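Local coordinates for protein ribosomal RNA small subunit methyltransferase E (Neisseria gonorrhoeae, PDB 5VM8) that probably methylates a uridine of 16S ribosomal RNA at N3, using S-adenosyl methionine as methyl donor, as a knotted SPOUT-family enzyme, at residues Phe197-Glu202 / Thr232-Ala237. Sequence-based numbering, arbitrary orientation.
Sequences FMVGPE and TAPLAA
F197 meets the first turns of helix 232-244 with the far end of its ring: CZ lies 3.6 Å from CB of A237 and 3.7 Å from CA of P234. With CG anti to the backbone N (chi1 169°), the ring reaches out from the sheet to the helix, where P234 CA comes at its edge, in the ring plane, and the A237 methyl approaches obliquely. Alanine suits that place because a single methyl lets helix and ring come close. One face of the ring is taken by V199 CG2, 3.5 Å above the plane and offset toward the rim, so the two residues, on the same side of their strand, form one apolar surface. V199 crosses the proline at about a right angle and sets both methyls against it, CG2 3.7 Å from P234 CB and CG1 3.9 Å from P234 CG. Proline fits early in a helix, where its missing N-H costs little, and its ring offers a compact hydrocarbon face. Strand 197-199 and helical segment 232-237 run nearly antiparallel, at 164°. M198 packs instead against Y161 and L165 of helix 161-165, whereas on the helix L235 turns away from the strand and, like A236, is partly exposed. The contacts between side chains are apolar, which implies that van der Waals packing and exclusion of water join this helix to the central parallel sheet of the SPOUT domain.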
ATOM      1  N   PHE A 197      -9.792   7.593   0.947  1.00 35.17           N
ATOM      2  CA  PHE A 197     -10.776   6.567   1.184  1.00 40.09           C
ATOM      3  C   PHE A 197     -10.591   6.048   2.600  1.00 41.81           C
ATOM      4  O   PHE A 197      -9.494   5.605   2.945  1.00 44.84           O
ATOM      5  CB  PHE A 197     -10.517   5.504   0.100  1.00 38.48           C
ATOM      6  CG  PHE A 197     -11.224   4.225   0.282  1.00 31.51           C
ATOM      7  CD1 PHE A 197     -12.585   4.194   0.477  1.00 36.13           C
ATOM      8  CD2 PHE A 197     -10.533   3.039   0.143  1.00 30.51           C
ATOM      9  CE1 PHE A 197     -13.257   2.999   0.591  1.00 32.95           C
ATOM     10  CE2 PHE A 197     -11.190   1.838   0.265  1.00 31.87           C
ATOM     11  CZ  PHE A 197     -12.573   1.826   0.478  1.00 34.75           C
ATOM     12  N   MET A 198     -11.667   6.056   3.397  1.00 40.23           N
ATOM     13  CA  MET A 198     -11.586   5.772   4.829  1.00 37.26           C
ATOM     14  C   MET A 198     -12.329   4.491   5.172  1.00 40.03           C
ATOM     15  O   MET A 198     -13.500   4.325   4.808  1.00 42.27           O
ATOM     16  CB  MET A 198     -12.159   6.876   5.680  1.00 49.93           C
ATOM     17  CG  MET A 198     -11.387   8.139   5.683  1.00 62.80           C
ATOM     18  SD  MET A 198     -11.699   8.827   7.309  1.00 67.18           S
ATOM     19  CE  MET A 198     -11.179   7.349   8.191  1.00 59.43           C
ATOM     20  N   VAL A 199     -11.656   3.593   5.882  1.00 33.47           N
ATOM     21  CA  VAL A 199     -12.238   2.304   6.218  1.00 32.98           C
ATOM     22  C   VAL A 199     -12.116   2.053   7.716  1.00 37.94           C
ATOM     23  O   VAL A 199     -11.072   2.328   8.316  1.00 36.56           O
ATOM     24  CB  VAL A 199     -11.580   1.166   5.408  1.00 28.77           C
ATOM     25  CG1 VAL A 199     -12.243  -0.143   5.721  1.00 31.25           C
ATOM     26  CG2 VAL A 199     -11.691   1.480   3.920  1.00 36.28           C
ATOM     27  N   GLY A 200     -13.164   1.480   8.301  1.00 34.89           N
ATOM     28  CA  GLY A 200     -13.175   1.182   9.708  1.00 42.12           C
ATOM     29  C   GLY A 200     -12.619  -0.172  10.090  1.00 44.27           C
ATOM     30  O   GLY A 200     -12.230  -0.987   9.248  1.00 40.81           O
ATOM     31  N   PRO A 201     -12.525  -0.402  11.389  1.00 38.73           N
ATOM     32  CA  PRO A 201     -12.013  -1.680  11.891  1.00 38.66           C
ATOM     33  C   PRO A 201     -13.118  -2.712  11.942  1.00 46.60           C
ATOM     34  O   PRO A 201     -14.217  -2.441  11.448  1.00 47.43           O
ATOM     35  CB  PRO A 201     -11.493  -1.329  13.302  1.00 41.25           C
ATOM     36  CG  PRO A 201     -12.419  -0.177  13.755  1.00 42.20           C
ATOM     37  CD  PRO A 201     -12.807   0.573  12.475  1.00 38.60           C
ATOM     38  N   GLU A 202     -12.820  -3.881  12.528  1.00 42.48           N
ATOM     39  CA  GLU A 202     -13.823  -4.917  12.743  1.00 51.76           C
ATOM     40  C   GLU A 202     -15.095  -4.334  13.348  1.00 63.03           C
ATOM     41  O   GLU A 202     -16.191  -4.494  12.797  1.00 64.09           O
ATOM     42  CB  GLU A 202     -13.279  -6.007  13.692  1.00 51.97           C
ATOM     43  CG  GLU A 202     -11.915  -6.583  13.381  1.00 56.75           C
ATOM     44  CD  GLU A 202     -10.733  -5.821  13.979  1.00 63.68           C
ATOM     45  OE1 GLU A 202      -9.620  -6.390  13.961  1.00 68.03           O
ATOM     46  OE2 GLU A 202     -10.889  -4.674  14.461  1.00 64.53           O
ATOM     47  N   THR A 232     -12.827  -7.479   2.601  1.00 35.69           N
ATOM     48  CA  THR A 232     -13.214  -7.506   1.195  1.00 41.50           C
ATOM     49  C   THR A 232     -13.796  -6.175   0.740  1.00 43.81           C
ATOM     50  O   THR A 232     -13.586  -5.782  -0.412  1.00 50.00           O
ATOM     51  CB  THR A 232     -14.232  -8.617   0.954  1.00 40.99           C
ATOM     52  OG1 THR A 232     -13.706  -9.845   1.454  1.00 40.27           O
ATOM     53  CG2 THR A 232     -14.546  -8.767  -0.558  1.00 38.61           C
ATOM     54  N   ALA A 233     -14.521  -5.475   1.615  1.00 42.29           N
ATOM     55  CA  ALA A 233     -15.167  -4.217   1.229  1.00 38.20           C
ATOM     56  C   ALA A 233     -14.174  -3.151   0.761  1.00 34.29           C
ATOM     57  O   ALA A 233     -14.378  -2.596  -0.331  1.00 38.37           O
ATOM     58  CB  ALA A 233     -16.039  -3.708   2.379  1.00 38.08           C
ATOM     59  N   PRO A 234     -13.103  -2.820   1.490  1.00 34.34           N
ATOM     60  CA  PRO A 234     -12.126  -1.868   0.924  1.00 33.06           C
ATOM     61  C   PRO A 234     -11.401  -2.390  -0.308  1.00 44.85           C
ATOM     62  O   PRO A 234     -11.098  -1.614  -1.224  1.00 50.81           O
ATOM     63  CB  PRO A 234     -11.138  -1.645   2.081  1.00 35.44           C
ATOM     64  CG  PRO A 234     -11.310  -2.831   3.012  1.00 27.60           C
ATOM     65  CD  PRO A 234     -12.788  -3.158   2.896  1.00 33.58           C
ATOM     66  N   LEU A 235     -11.090  -3.686  -0.354  1.00 44.52           N
ATOM     67  CA  LEU A 235     -10.469  -4.253  -1.543  1.00 38.89           C
ATOM     68  C   LEU A 235     -11.404  -4.150  -2.743  1.00 39.46           C
ATOM     69  O   LEU A 235     -10.998  -3.716  -3.829  1.00 38.44           O
ATOM     70  CB  LEU A 235     -10.060  -5.703  -1.281  1.00 41.06           C
ATOM     71  CG  LEU A 235      -9.209  -5.806  -0.022  1.00 36.98           C
ATOM     72  CD1 LEU A 235      -8.871  -7.256   0.293  1.00 36.86           C
ATOM     73  CD2 LEU A 235      -7.963  -4.954  -0.185  1.00 39.11           C
ATOM     74  N   ALA A 236     -12.664  -4.562  -2.569  1.00 37.59           N
ATOM     75  CA  ALA A 236     -13.606  -4.482  -3.679  1.00 37.55           C
ATOM     76  C   ALA A 236     -13.755  -3.046  -4.157  1.00 34.46           C
ATOM     77  O   ALA A 236     -13.857  -2.799  -5.361  1.00 39.07           O
ATOM     78  CB  ALA A 236     -14.957  -5.076  -3.278  1.00 35.59           C
ATOM     79  N   ALA A 237     -13.704  -2.080  -3.221  1.00 38.23           N
ATOM     80  CA  ALA A 237     -13.902  -0.674  -3.554  1.00 29.83           C
ATOM     81  C   ALA A 237     -12.751  -0.133  -4.384  1.00 33.33           C
ATOM     82  O   ALA A 237     -12.971   0.564  -5.388  1.00 39.66           O
ATOM     83  CB  ALA A 237     -14.087   0.146  -2.274  1.00 36.84           C
TER